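Long-range contacts in carbohydrate deacetylase Agd3 (Neosartorya fumigata, PDB 6NWZ), which probably removes N-acetyl groups from the fungal exopolysaccharide galactosaminogalactan, an activity required for biofilm formation, and binds zinc: residues Val164-Ala174 and Phe215-Ser226; Phe147-Leu158 and Tyr228-Trp236. All coordinates share one frame; numbering follows the deposited sequence.

How the interactions relate
Interactions 1 and 2 lie side by side, with centres about 16 Å apart, within the carbohydrate-binding module CBM87. Both use helix 224-237: interaction 1 takes its first turn and the loop leading into it, interaction 2 takes the following turns. Along the chain the order is 147-158, 164-174, 215-226 and 228-236, which nests interaction 1 inside the loop closed by interaction 2. The two contacts touch where V164 packs on Y228 and where F218 packs on L229. Together they pack the helix against the loop 147-158 after strand 144-147 and against 164-174, which begins with strand 164-165. These two strands pair antiparallel.

Interaction 1: Val164-Ala174 and Phe215-Ser226; sequences VSTEGLWHYPA and FIGFATDWSATS
L169 reaches into the bend 217-226 and buries more area than any other residue here. Its chi1 of -58° puts CG beside the backbone N, and the extended chi2 (176°) turns CD1 to the helix start and CD2 to W222. CD2 rests 3.6 Å from W222 CZ2, and the leucine and the indole point opposite ways as they pass. CD1 lies 3.6 Å from S223 OG, close to S226 OG and T225 CG2 as well. S223 is the N-cap residue, and its OG accepts from S226 N, while S226 OG accepts from A219 N. The leucine thus packs on hydroxyls that are already bonded. The rim of the W222 indole meets E167 O and G168 O near its plane, beside the type II turn 166-169.

I216 extends along the other side of L169. Its CD1 touches L169 CB at 3.9 Å and T166 CG2 at 3.8 Å, and its CB meets H171 CB. A single beta bridge joins H171 and I216, with G217 N bonded to W170 O (3.0 Å) and Y172 N to F215 O (3.0 Å). T225 OG1 donates to S165 O, though the modelled length of that bond is doubtful.

Outside, E142 and Q143 bind the polar ends of S165, T166 and H171. V164 pairs with L145 of strand 144-147, and A174 and F215 pair with strand 198-206. The contact therefore links these strands to the start of helix 224-237.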
loop_
_atom_site.group_PDB
_atom_site.type_symbol
_atom_site.label_atom_id
_atom_site.label_comp_id
_atom_site.label_asym_id
_atom_site.label_seq_id
_atom_site.Cartn_x
_atom_site.Cartn_y
_atom_site.Cartn_z
ATOM N N VAL A 164 5.103 -19.392 -3.468
ATOM C CA VAL A 164 4.927 -18.589 -2.266
ATOM C C VAL A 164 4.883 -19.528 -1.063
ATOM O O VAL A 164 4.791 -20.749 -1.199
ATOM C CB VAL A 164 3.658 -17.710 -2.316
ATOM C CG1 VAL A 164 3.765 -16.673 -3.431
ATOM C CG2 VAL A 164 2.417 -18.573 -2.478
ATOM N N SER A 165 4.944 -18.935 0.126
ATOM C CA SER A 165 5.060 -19.700 1.359
ATOM C C SER A 165 3.697 -19.931 1.995
ATOM O O SER A 165 2.846 -19.039 2.014
ATOM C CB SER A 165 5.969 -18.977 2.352
ATOM O OG SER A 165 5.967 -19.639 3.602
ATOM N N THR A 166 3.499 -21.140 2.523
ATOM C CA THR A 166 2.302 -21.474 3.284
ATOM C C THR A 166 2.569 -21.569 4.776
ATOM O O THR A 166 1.654 -21.909 5.535
ATOM C CB THR A 166 1.700 -22.799 2.801
ATOM O OG1 THR A 166 2.650 -23.856 2.990
ATOM C CG2 THR A 166 1.318 -22.709 1.338
ATOM N N GLU A 167 3.795 -21.293 5.211
ATOM C CA GLU A 167 4.152 -21.454 6.612
ATOM C C GLU A 167 3.246 -20.595 7.486
ATOM O O GLU A 167 3.100 -19.392 7.261
ATOM C CB GLU A 167 5.621 -21.087 6.820
ATOM C CG GLU A 167 6.153 -21.345 8.219
ATOM C CD GLU A 167 7.669 -21.262 8.279
ATOM O OE1 GLU A 167 8.321 -21.571 7.259
ATOM O OE2 GLU A 167 8.209 -20.884 9.342
ATOM N N GLY A 168 2.612 -21.233 8.467
ATOM C CA GLY A 168 1.675 -20.566 9.337
ATOM C C GLY A 168 0.231 -20.651 8.899
ATOM O O GLY A 168 -0.661 -20.360 9.701
ATOM N N LEU A 169 -0.027 -21.031 7.654
ATOM C CA LEU A 169 -1.382 -21.195 7.147
ATOM C C LEU A 169 -1.700 -22.683 7.104
ATOM O O LEU A 169 -1.058 -23.437 6.365
ATOM C CB LEU A 169 -1.524 -20.574 5.757
ATOM C CG LEU A 169 -1.204 -19.087 5.608
ATOM C CD1 LEU A 169 -1.307 -18.654 4.147
ATOM C CD2 LEU A 169 -2.129 -18.260 6.484
ATOM N N TRP A 170 -2.675 -23.106 7.902
ATOM C CA TRP A 170 -3.079 -24.504 7.887
ATOM C C TRP A 170 -3.779 -24.819 6.571
ATOM O O TRP A 170 -4.688 -24.093 6.155
ATOM C CB TRP A 170 -3.995 -24.801 9.074
ATOM C CG TRP A 170 -4.143 -26.259 9.370
ATOM C CD1 TRP A 170 -5.230 -27.042 9.114
ATOM C CD2 TRP A 170 -3.165 -27.115 9.976
ATOM N NE1 TRP A 170 -4.992 -28.333 9.527
ATOM C CE2 TRP A 170 -3.731 -28.403 10.057
ATOM C CE3 TRP A 170 -1.868 -26.915 10.460
ATOM C CZ2 TRP A 170 -3.044 -29.485 10.601
ATOM C CZ3 TRP A 170 -1.186 -27.992 10.995
ATOM C CH2 TRP A 170 -1.775 -29.261 11.063
ATOM N N HIS A 171 -3.351 -25.895 5.904
ATOM C CA HIS A 171 -3.949 -26.302 4.636
ATOM C C HIS A 171 -4.125 -27.817 4.615
ATOM O O HIS A 171 -3.732 -28.526 5.543
ATOM C CB HIS A 171 -3.112 -25.823 3.448
ATOM C CG HIS A 171 -1.661 -26.169 3.550
ATOM N ND1 HIS A 171 -0.762 -25.404 4.263
ATOM C CD2 HIS A 171 -0.949 -27.195 3.024
ATOM C CE1 HIS A 171 0.442 -25.942 4.172
ATOM N NE2 HIS A 171 0.355 -27.031 3.430
ATOM N N TYR A 172 -4.746 -28.315 3.546
ATOM C CA TYR A 172 -5.035 -29.741 3.403
ATOM C C TYR A 172 -4.706 -30.167 1.978
ATOM O O TYR A 172 -5.465 -29.865 1.042
ATOM C CB TYR A 172 -6.491 -30.059 3.727
ATOM C CG TYR A 172 -7.009 -29.452 5.011
ATOM C CD1 TYR A 172 -7.564 -28.179 5.019
ATOM C CD2 TYR A 172 -6.957 -30.155 6.210
ATOM C CE1 TYR A 172 -8.045 -27.615 6.182
ATOM C CE2 TYR A 172 -7.438 -29.596 7.385
ATOM C CZ TYR A 172 -7.982 -28.323 7.362
ATOM O OH TYR A 172 -8.466 -27.747 8.516
ATOM N N PRO A 173 -3.585 -30.853 1.772
ATOM C CA PRO A 173 -3.284 -31.391 0.440
ATOM C C PRO A 173 -4.419 -32.274 -0.055
ATOM O O PRO A 173 -4.920 -33.138 0.669
ATOM C CB PRO A 173 -1.997 -32.186 0.668
ATOM C CG PRO A 173 -1.350 -31.501 1.832
ATOM C CD PRO A 173 -2.482 -31.069 2.722
ATOM N N ALA A 174 -4.833 -32.047 -1.299
ATOM C CA ALA A 174 -6.063 -32.619 -1.823
ATOM C C ALA A 174 -5.809 -33.337 -3.140
ATOM O O ALA A 174 -4.743 -33.213 -3.753
ATOM C CB ALA A 174 -7.131 -31.538 -2.018
ATOM N N PHE A 215 -8.180 -24.796 -0.456
ATOM C CA PHE A 215 -7.904 -25.732 0.634
ATOM C C PHE A 215 -6.815 -25.224 1.571
ATOM O O PHE A 215 -5.959 -25.993 2.021
ATOM C CB PHE A 215 -7.527 -27.091 0.053
ATOM C CG PHE A 215 -8.548 -27.648 -0.900
ATOM C CD1 PHE A 215 -9.899 -27.604 -0.594
ATOM C CD2 PHE A 215 -8.155 -28.206 -2.108
ATOM C CE1 PHE A 215 -10.842 -28.114 -1.475
ATOM C CE2 PHE A 215 -9.093 -28.717 -2.993
ATOM C CZ PHE A 215 -10.437 -28.670 -2.674
ATOM N N ILE A 216 -6.821 -23.927 1.876
ATOM C CA ILE A 216 -5.831 -23.318 2.754
ATOM C C ILE A 216 -6.501 -22.159 3.477
ATOM O O ILE A 216 -7.424 -21.530 2.950
ATOM C CB ILE A 216 -4.580 -22.859 1.962
ATOM C CG1 ILE A 216 -3.535 -22.247 2.894
ATOM C CG2 ILE A 216 -4.957 -21.876 0.854
ATOM C CD1 ILE A 216 -2.244 -21.896 2.199
ATOM N N GLY A 217 -6.058 -21.899 4.705
ATOM C CA GLY A 217 -6.589 -20.775 5.452
ATOM C C GLY A 217 -6.073 -19.445 4.931
ATOM O O GLY A 217 -5.017 -19.358 4.305
ATOM N N PHE A 218 -6.843 -18.392 5.196
ATOM C CA PHE A 218 -6.482 -17.031 4.826
ATOM C C PHE A 218 -6.276 -16.176 6.072
ATOM O O PHE A 218 -6.955 -16.358 7.087
ATOM C CB PHE A 218 -7.554 -16.406 3.932
ATOM C CG PHE A 218 -7.373 -16.709 2.475
ATOM C CD1 PHE A 218 -7.548 -17.992 1.991
ATOM C CD2 PHE A 218 -7.037 -15.703 1.588
ATOM C CE1 PHE A 218 -7.384 -18.265 0.643
ATOM C CE2 PHE A 218 -6.873 -15.969 0.242
ATOM C CZ PHE A 218 -7.046 -17.250 -0.231
ATOM N N ALA A 219 -5.327 -15.237 5.991
ATOM C CA ALA A 219 -5.014 -14.347 7.104
ATOM C C ALA A 219 -4.347 -13.106 6.513
ATOM O O ALA A 219 -3.128 -12.932 6.560
ATOM C CB ALA A 219 -4.119 -15.026 8.140
ATOM N N THR A 220 -5.171 -12.241 5.920
ATOM C CA THR A 220 -4.665 -11.029 5.287
ATOM C C THR A 220 -4.046 -10.057 6.285
ATOM O O THR A 220 -3.376 -9.111 5.860
ATOM C CB THR A 220 -5.787 -10.335 4.513
ATOM O OG1 THR A 220 -6.815 -9.920 5.426
ATOM C CG2 THR A 220 -6.383 -11.284 3.476
ATOM N N ASP A 221 -4.245 -10.265 7.589
ATOM C CA ASP A 221 -3.693 -9.343 8.577
ATOM C C ASP A 221 -2.178 -9.482 8.697
ATOM O O ASP A 221 -1.476 -8.483 8.886
ATOM C CB ASP A 221 -4.360 -9.560 9.940
ATOM C CG ASP A 221 -4.611 -11.028 10.248
ATOM O OD1 ASP A 221 -5.042 -11.770 9.338
ATOM O OD2 ASP A 221 -4.384 -11.443 11.403
ATOM N N TRP A 222 -1.652 -10.704 8.594
ATOM C CA TRP A 222 -0.217 -10.919 8.745
ATOM C C TRP A 222 0.445 -11.628 7.574
ATOM O O TRP A 222 1.665 -11.502 7.425
ATOM C CB TRP A 222 0.085 -11.715 10.029
ATOM C CG TRP A 222 -0.481 -13.109 10.050
ATOM C CD1 TRP A 222 -1.657 -13.506 10.620
ATOM C CD2 TRP A 222 0.106 -14.288 9.479
ATOM N NE1 TRP A 222 -1.839 -14.857 10.438
ATOM C CE2 TRP A 222 -0.773 -15.360 9.739
ATOM C CE3 TRP A 222 1.288 -14.542 8.774
ATOM C CZ2 TRP A 222 -0.509 -16.662 9.316
ATOM C CZ3 TRP A 222 1.546 -15.837 8.351
ATOM C CH2 TRP A 222 0.654 -16.879 8.626
ATOM N N SER A 223 -0.294 -12.356 6.742
ATOM C CA SER A 223 0.310 -13.215 5.729
ATOM C C SER A 223 0.383 -12.486 4.394
ATOM O O SER A 223 -0.646 -12.072 3.847
ATOM C CB SER A 223 -0.480 -14.517 5.584
ATOM O OG SER A 223 -0.037 -15.255 4.461
ATOM N N ALA A 224 1.601 -12.339 3.868
ATOM C CA ALA A 224 1.748 -11.814 2.516
ATOM C C ALA A 224 1.194 -12.792 1.485
ATOM O O ALA A 224 0.618 -12.371 0.473
ATOM C CB ALA A 224 3.213 -11.490 2.231
ATOM N N THR A 225 1.345 -14.100 1.728
ATOM C CA THR A 225 0.802 -15.098 0.807
ATOM C C THR A 225 -0.703 -14.929 0.630
ATOM O O THR A 225 -1.211 -14.980 -0.496
ATOM C CB THR A 225 1.126 -16.512 1.301
ATOM O OG1 THR A 225 2.476 -16.849 0.952
ATOM C CG2 THR A 225 0.193 -17.541 0.680
ATOM N N SER A 226 -1.430 -14.713 1.732
ATOM C CA SER A 226 -2.874 -14.512 1.641
ATOM C C SER A 226 -3.208 -13.285 0.802
ATOM O O SER A 226 -4.125 -13.323 -0.030
ATOM C CB SER A 226 -3.478 -14.388 3.038
ATOM O OG SER A 226 -3.231 -15.553 3.806
#

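Interaction 2: Phe147-Leu158 and Tyr228-Trp236; sequences FTDTSDFPTAGL and YLQHAWITW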
loop_
_atom_site.group_PDB
_atom_site.type_symbol
_atom_site.label_atom_id
_atom_site.label_comp_id
_atom_site.label_asym_id
_atom_site.label_seq_id
_atom_site.Cartn_x
_atom_site.Cartn_y
_atom_site.Cartn_z
ATOM N N PHE A 147 0.397 -21.065 -8.217
ATOM C CA PHE A 147 -0.655 -21.221 -9.212
ATOM C C PHE A 147 -0.125 -21.994 -10.411
ATOM O O PHE A 147 0.938 -21.670 -10.949
ATOM C CB PHE A 147 -1.184 -19.859 -9.663
ATOM C CG PHE A 147 -2.091 -19.204 -8.666
ATOM C CD1 PHE A 147 -3.350 -19.724 -8.411
ATOM C CD2 PHE A 147 -1.686 -18.071 -7.983
ATOM C CE1 PHE A 147 -4.184 -19.128 -7.489
ATOM C CE2 PHE A 147 -2.515 -17.470 -7.062
ATOM C CZ PHE A 147 -3.765 -17.999 -6.813
ATOM N N THR A 148 -0.864 -23.021 -10.827
ATOM C CA THR A 148 -0.491 -23.805 -11.991
ATOM C C THR A 148 -1.327 -23.476 -13.219
ATOM O O THR A 148 -0.961 -23.881 -14.327
ATOM C CB THR A 148 -0.603 -25.298 -11.681
ATOM O OG1 THR A 148 -1.933 -25.598 -11.244
ATOM C CG2 THR A 148 0.380 -25.672 -10.591
ATOM N N ASP A 149 -2.427 -22.748 -13.051
ATOM C CA ASP A 149 -3.277 -22.377 -14.176
ATOM C C ASP A 149 -4.009 -21.097 -13.792
ATOM O O ASP A 149 -4.839 -21.104 -12.877
ATOM C CB ASP A 149 -4.251 -23.503 -14.519
ATOM C CG ASP A 149 -5.083 -23.210 -15.758
ATOM O OD1 ASP A 149 -4.859 -22.172 -16.418
ATOM O OD2 ASP A 149 -5.973 -24.028 -16.073
ATOM N N THR A 150 -3.687 -20.003 -14.479
ATOM C CA THR A 150 -4.322 -18.713 -14.259
ATOM C C THR A 150 -5.235 -18.315 -15.411
ATOM O O THR A 150 -5.644 -17.152 -15.490
ATOM C CB THR A 150 -3.264 -17.631 -14.035
ATOM O OG1 THR A 150 -2.423 -17.530 -15.193
ATOM C CG2 THR A 150 -2.410 -17.977 -12.835
ATOM N N SER A 151 -5.570 -19.255 -16.300
ATOM C CA SER A 151 -6.355 -18.942 -17.488
ATOM C C SER A 151 -7.805 -18.593 -17.177
ATOM O O SER A 151 -8.492 -18.062 -18.055
ATOM C CB SER A 151 -6.313 -20.115 -18.464
ATOM O OG SER A 151 -6.918 -21.262 -17.892
ATOM N N ASP A 152 -8.292 -18.877 -15.971
ATOM C CA ASP A 152 -9.655 -18.526 -15.607
ATOM C C ASP A 152 -9.777 -17.107 -15.066
ATOM O O ASP A 152 -10.899 -16.604 -14.930
ATOM C CB ASP A 152 -10.203 -19.520 -14.577
ATOM C CG ASP A 152 -10.324 -20.930 -15.133
ATOM O OD1 ASP A 152 -11.350 -21.230 -15.777
ATOM O OD2 ASP A 152 -9.391 -21.737 -14.935
ATOM N N PHE A 153 -8.660 -16.452 -14.761
ATOM C CA PHE A 153 -8.656 -15.073 -14.274
ATOM C C PHE A 153 -7.437 -14.361 -14.846
ATOM O O PHE A 153 -6.528 -13.950 -14.112
ATOM C CB PHE A 153 -8.668 -15.037 -12.744
ATOM C CG PHE A 153 -7.831 -16.112 -12.102
ATOM C CD1 PHE A 153 -8.378 -17.356 -11.810
ATOM C CD2 PHE A 153 -6.502 -15.880 -11.783
ATOM C CE1 PHE A 153 -7.612 -18.348 -11.218
ATOM C CE2 PHE A 153 -5.729 -16.869 -11.191
ATOM C CZ PHE A 153 -6.285 -18.103 -10.908
ATOM N N PRO A 154 -7.392 -14.185 -16.170
ATOM C CA PRO A 154 -6.168 -13.655 -16.789
ATOM C C PRO A 154 -5.896 -12.194 -16.466
ATOM O O PRO A 154 -4.727 -11.785 -16.458
ATOM C CB PRO A 154 -6.415 -13.868 -18.288
ATOM C CG PRO A 154 -7.902 -13.879 -18.426
ATOM C CD PRO A 154 -8.431 -14.499 -17.169
ATOM N N THR A 155 -6.927 -11.391 -16.198
ATOM C CA THR A 155 -6.684 -9.991 -15.870
ATOM C C THR A 155 -6.124 -9.807 -14.465
ATOM O O THR A 155 -5.755 -8.684 -14.108
ATOM C CB THR A 155 -7.970 -9.169 -16.030
ATOM O OG1 THR A 155 -9.026 -9.774 -15.278
ATOM C CG2 THR A 155 -8.377 -9.091 -17.489
ATOM N N ALA A 156 -6.051 -10.874 -13.664
ATOM C CA ALA A 156 -5.465 -10.762 -12.333
ATOM C C ALA A 156 -3.968 -10.496 -12.389
ATOM O O ALA A 156 -3.408 -9.969 -11.423
ATOM C CB ALA A 156 -5.743 -12.028 -11.523
ATOM N N GLY A 157 -3.311 -10.840 -13.494
ATOM C CA GLY A 157 -1.905 -10.524 -13.644
ATOM C C GLY A 157 -0.970 -11.327 -12.775
ATOM O O GLY A 157 0.159 -10.892 -12.528
ATOM N N LEU A 158 -1.405 -12.488 -12.296
ATOM C CA LEU A 158 -0.548 -13.336 -11.482
ATOM C C LEU A 158 0.343 -14.180 -12.384
ATOM O O LEU A 158 -0.125 -14.753 -13.374
ATOM C CB LEU A 158 -1.392 -14.228 -10.575
ATOM C CG LEU A 158 -2.418 -13.496 -9.710
ATOM C CD1 LEU A 158 -3.179 -14.475 -8.828
ATOM C CD2 LEU A 158 -1.732 -12.437 -8.870
ATOM N N TYR A 228 -1.447 -12.230 -1.561
ATOM C CA TYR A 228 -1.145 -12.599 -2.940
ATOM C C TYR A 228 -2.271 -13.424 -3.549
ATOM O O TYR A 228 -2.702 -13.167 -4.679
ATOM C CB TYR A 228 0.168 -13.378 -2.999
ATOM C CG TYR A 228 0.494 -13.979 -4.353
ATOM C CD1 TYR A 228 0.810 -13.168 -5.432
ATOM C CD2 TYR A 228 0.515 -15.358 -4.544
ATOM C CE1 TYR A 228 1.123 -13.704 -6.666
ATOM C CE2 TYR A 228 0.829 -15.906 -5.782
ATOM C CZ TYR A 228 1.132 -15.070 -6.840
ATOM O OH TYR A 228 1.450 -15.583 -8.082
ATOM N N LEU A 229 -2.755 -14.421 -2.806
ATOM C CA LEU A 229 -3.762 -15.326 -3.343
ATOM C C LEU A 229 -5.080 -14.615 -3.611
ATOM O O LEU A 229 -5.796 -14.978 -4.550
ATOM C CB LEU A 229 -3.981 -16.492 -2.378
ATOM C CG LEU A 229 -2.779 -17.392 -2.081
ATOM C CD1 LEU A 229 -3.169 -18.473 -1.091
ATOM C CD2 LEU A 229 -2.225 -18.014 -3.357
ATOM N N GLN A 230 -5.414 -13.600 -2.810
ATOM C CA GLN A 230 -6.756 -13.031 -2.867
ATOM C C GLN A 230 -7.056 -12.411 -4.225
ATOM O O GLN A 230 -8.224 -12.307 -4.614
ATOM C CB GLN A 230 -6.935 -11.997 -1.761
ATOM C CG GLN A 230 -6.010 -10.806 -1.878
ATOM C CD GLN A 230 -6.198 -9.823 -0.744
ATOM O OE1 GLN A 230 -7.121 -9.957 0.063
ATOM N NE2 GLN A 230 -5.317 -8.830 -0.672
ATOM N N HIS A 231 -6.021 -12.008 -4.966
ATOM C CA HIS A 231 -6.237 -11.417 -6.279
ATOM C C HIS A 231 -6.748 -12.433 -7.291
ATOM O O HIS A 231 -7.338 -12.046 -8.305
ATOM C CB HIS A 231 -4.944 -10.769 -6.771
ATOM C CG HIS A 231 -4.436 -9.696 -5.862
ATOM N ND1 HIS A 231 -5.046 -8.463 -5.757
ATOM C CD2 HIS A 231 -3.390 -9.673 -5.003
ATOM C CE1 HIS A 231 -4.390 -7.725 -4.880
ATOM N NE2 HIS A 231 -3.381 -8.435 -4.407
ATOM N N ALA A 232 -6.548 -13.724 -7.035
ATOM C CA ALA A 232 -7.102 -14.737 -7.922
ATOM C C ALA A 232 -8.614 -14.835 -7.762
ATOM O O ALA A 232 -9.357 -14.749 -8.746
ATOM C CB ALA A 232 -6.433 -16.085 -7.659
ATOM N N TRP A 233 -9.098 -14.996 -6.525
ATOM C CA TRP A 233 -10.530 -15.215 -6.352
ATOM C C TRP A 233 -11.335 -13.933 -6.524
ATOM O O TRP A 233 -12.498 -13.998 -6.932
ATOM C CB TRP A 233 -10.828 -15.878 -4.996
ATOM C CG TRP A 233 -10.595 -15.061 -3.746
ATOM C CD1 TRP A 233 -9.532 -15.160 -2.896
ATOM C CD2 TRP A 233 -11.467 -14.067 -3.182
ATOM N NE1 TRP A 233 -9.675 -14.276 -1.852
ATOM C CE2 TRP A 233 -10.854 -13.594 -2.003
ATOM C CE3 TRP A 233 -12.698 -13.522 -3.564
ATOM C CZ2 TRP A 233 -11.428 -12.603 -1.205
ATOM C CZ3 TRP A 233 -13.267 -12.536 -2.770
ATOM C CH2 TRP A 233 -12.631 -12.088 -1.605
ATOM N N ILE A 234 -10.742 -12.770 -6.250
ATOM C CA ILE A 234 -11.446 -11.512 -6.495
ATOM C C ILE A 234 -11.638 -11.291 -7.991
ATOM O O ILE A 234 -12.739 -10.962 -8.450
ATOM C CB ILE A 234 -10.699 -10.335 -5.845
ATOM C CG1 ILE A 234 -10.740 -10.456 -4.321
ATOM C CG2 ILE A 234 -11.300 -9.010 -6.303
ATOM C CD1 ILE A 234 -9.979 -9.367 -3.608
ATOM N N THR A 235 -10.568 -11.466 -8.775
ATOM C CA THR A 235 -10.671 -11.282 -10.220
ATOM C C THR A 235 -11.617 -12.302 -10.839
ATOM O O THR A 235 -12.378 -11.979 -11.759
ATOM C CB THR A 235 -9.292 -11.385 -10.872
ATOM O OG1 THR A 235 -8.368 -10.518 -10.204
ATOM C CG2 THR A 235 -9.374 -10.992 -12.336
ATOM N N TRP A 236 -11.575 -13.544 -10.354
ATOM C CA TRP A 236 -12.461 -14.574 -10.886
ATOM C C TRP A 236 -13.906 -14.329 -10.470
ATOM O O TRP A 236 -14.826 -14.493 -11.280
ATOM C CB TRP A 236 -11.994 -15.954 -10.423
ATOM C CG TRP A 236 -12.851 -17.079 -10.916
ATOM C CD1 TRP A 236 -12.766 -17.702 -12.126
ATOM C CD2 TRP A 236 -13.922 -17.722 -10.209
ATOM N NE1 TRP A 236 -13.718 -18.689 -12.220
ATOM C CE2 TRP A 236 -14.441 -18.721 -11.056
ATOM C CE3 TRP A 236 -14.493 -17.547 -8.945
ATOM C CZ2 TRP A 236 -15.503 -19.542 -10.683
ATOM C CZ3 TRP A 236 -15.549 -18.366 -8.575
ATOM C CH2 TRP A 236 -16.042 -19.349 -9.442
HETATM O O HOH W 1 -13.857 -19.951 -14.468
#
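A232 is the small residue on which two phenyl rings converge. Its CB lies over one face of F153, a CH-pi contact with the methyl 4.0 Å from the ring centroid and 25° off the normal. F153 CG sits between its backbone N and carbonyl carbon (chi1 38°), which brings the ring over that methyl. The opposite face of the ring meets T150 O, near the rim. F147 brings its CZ to within 3.4 Å of A232 CB.

The other apolar contacts spread along the helix. The F147 and Y228 rings meet obliquely, centroids 5.9 Å apart and planes at 55°. L229 CD2 reaches the far end of the F147 ring. L158 divides its branches: CD1 touches A232 CB at 3.8 Å and CD2 touches Y228 CE1 at 3.8 Å. F153 CD1 packs on W236 CB. T235 packs its CG2 on T155 and its OG1 beside A156 CB.

No direct hydrogen bond crosses the contact. T235 OG1 donates to H231 O (2.6 Å) within its own helix. A water links W236 NE1 to D152 OD1, and the indole edge meets D152 O. D152 OD2 forms a salt bridge with K183. W236 also packs on E210, a zinc ligand.

This is helix-on-loop packing within the CBM87 module: the loop 147-158, with its Asx turn at D149 and 3-10 segment 154-156, lies along helix 224-237.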